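PDB 1NM2: malonyl CoA:acyl carrier protein malonyltransferase from Streptomyces coelicolor, which probably transfers the malonyl group from malonyl-CoA to holo-acyl carrier protein, supplying malonyl-ACP for fatty acid biosynthesis. Local coordinates for residues M262-F265 against K266-V270. Sequence-based numbering, arbitrary orientation.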
loop_
_atom_site.group_PDB
_atom_site.type_symbol
_atom_site.label_atom_id
_atom_site.label_comp_id
_atom_site.label_asym_id
_atom_site.label_seq_id
_atom_site.Cartn_x
_atom_site.Cartn_y
_atom_site.Cartn_z
ATOM N N MET A 262 2.299 -2.662 -12.533
ATOM C CA MET A 262 2.661 -4.003 -12.986
ATOM C C MET A 262 3.084 -3.987 -14.452
ATOM O O MET A 262 3.962 -4.752 -14.849
ATOM C CB MET A 262 1.506 -4.998 -12.768
ATOM C CG MET A 262 1.265 -5.352 -11.283
ATOM S SD MET A 262 0.199 -6.794 -10.983
ATOM C CE MET A 262 -1.406 -6.129 -11.451
ATOM N N GLU A 263 2.463 -3.120 -15.252
ATOM C CA GLU A 263 2.826 -2.997 -16.664
ATOM C C GLU A 263 4.279 -2.524 -16.741
ATOM O O GLU A 263 5.052 -2.967 -17.587
ATOM C CB GLU A 263 1.928 -1.976 -17.373
ATOM C CG GLU A 263 0.501 -2.437 -17.612
ATOM C CD GLU A 263 0.433 -3.663 -18.506
ATOM O OE1 GLU A 263 1.115 -3.668 -19.556
ATOM O OE2 GLU A 263 -0.302 -4.614 -18.162
ATOM N N THR A 264 4.643 -1.612 -15.846
ATOM C CA THR A 264 6.001 -1.088 -15.802
ATOM C C THR A 264 6.986 -2.177 -15.363
ATOM O O THR A 264 8.108 -2.249 -15.875
ATOM C CB THR A 264 6.072 0.131 -14.862
ATOM O OG1 THR A 264 5.425 1.239 -15.500
ATOM C CG2 THR A 264 7.512 0.504 -14.539
ATOM N N PHE A 265 6.572 -3.030 -14.429
ATOM C CA PHE A 265 7.449 -4.117 -13.977
ATOM C C PHE A 265 7.775 -4.973 -15.214
ATOM O O PHE A 265 8.901 -5.440 -15.387
ATOM C CB PHE A 265 6.749 -4.991 -12.916
ATOM C CG PHE A 265 6.397 -4.268 -11.633
ATOM C CD1 PHE A 265 5.462 -4.819 -10.757
ATOM C CD2 PHE A 265 6.977 -3.045 -11.302
ATOM C CE1 PHE A 265 5.105 -4.161 -9.575
ATOM C CE2 PHE A 265 6.624 -2.380 -10.122
ATOM C CZ PHE A 265 5.684 -2.944 -9.259
ATOM N N LYS A 266 6.775 -5.172 -16.072
ATOM C CA LYS A 266 6.955 -5.951 -17.295
ATOM C C LYS A 266 7.972 -5.258 -18.189
ATOM O O LYS A 266 8.913 -5.883 -18.686
ATOM C CB LYS A 266 5.638 -6.069 -18.063
ATOM C CG LYS A 266 4.498 -6.752 -17.321
ATOM C CD LYS A 266 3.297 -6.876 -18.249
ATOM C CE LYS A 266 2.035 -7.279 -17.514
ATOM N NZ LYS A 266 0.847 -7.191 -18.414
ATOM N N GLU A 267 7.768 -3.962 -18.404
ATOM C CA GLU A 267 8.664 -3.172 -19.235
ATOM C C GLU A 267 10.090 -3.236 -18.697
ATOM O O GLU A 267 11.049 -3.095 -19.451
ATOM C CB GLU A 267 8.186 -1.715 -19.291
ATOM C CG GLU A 267 6.827 -1.531 -19.962
ATOM C CD GLU A 267 6.378 -0.075 -20.019
ATOM O OE1 GLU A 267 6.144 0.526 -18.946
ATOM O OE2 GLU A 267 6.259 0.468 -21.140
ATOM N N LEU A 268 10.227 -3.454 -17.392
ATOM C CA LEU A 268 11.543 -3.539 -16.766
ATOM C C LEU A 268 12.093 -4.965 -16.832
ATOM O O LEU A 268 13.215 -5.223 -16.400
ATOM C CB LEU A 268 11.475 -3.087 -15.299
ATOM C CG LEU A 268 11.142 -1.631 -14.944
ATOM C CD1 LEU A 268 11.025 -1.499 -13.431
ATOM C CD2 LEU A 268 12.222 -0.692 -15.469
ATOM N N GLY A 269 11.297 -5.887 -17.361
ATOM C CA GLY A 269 11.733 -7.272 -17.468
ATOM C C GLY A 269 11.768 -8.028 -16.147
ATOM O O GLY A 269 12.591 -8.926 -15.958
ATOM N N VAL A 270 10.872 -7.673 -15.233
ATOM C CA VAL A 270 10.802 -8.322 -13.925
ATOM C C VAL A 270 10.794 -9.850 -14.041
ATOM O O VAL A 270 10.072 -10.412 -14.868
ATOM C CB VAL A 270 9.532 -7.864 -13.164
ATOM C CG1 VAL A 270 8.284 -8.218 -13.971
ATOM C CG2 VAL A 270 9.489 -8.503 -11.780
#
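Lys-266 reaches back along the last turns of helix 258-267 to the carboxylate of Glu-263. Its CB lies beside the carbonyl oxygen of Glu-263, CG passes 3.2 Å from Met-262 O, CD keeps looser company with Met-262 O and Glu-263 OE1, and CE comes within 3.6 Å of Glu-263 OE2. With CG anti to the carbonyl carbon (chi1 -60°) and every later torsion near 180°, the chain is stretched alongside Glu-263, whose own chain bends at chi2 (-62°) to bring the carboxylate back. Lys-266 NZ comes to Glu-263 OE2 from above the carboxylate plane, 2.8 Å away, in a salt bridge. A long lysine and a flexible glutamate suit this exposed face, where methylenes can lie over the backbone while the charges pair.

The helix then ends in a Schellman motif. Val-270 N bonds Phe-265 O at 3.0 Å and Gly-269 N bonds Lys-266 O at 2.7 Å; Gly-269 turns the chain with phi 73°, a value that glycine adopts with little strain. Beyond the turn, buried Val-270 sets CG1 3.7 Å from Phe-265 CB and also touches Val-4, a place suited to a branched apolar residue. On another flank, Leu-268 lies alongside Thr-264, its CD1 a loose 4.2 Å from Thr-264 CG2, while Thr-264 OG1 donates a hydrogen bond to Gly-235 O.

The Phe-265 side chain packs against Val-4 and Val-6 of strand 3-7 and Ala-95 of strand 93-96. After the turn the chain enters strand 272-275, which lies beside strand 3-7 in the parallel sheet.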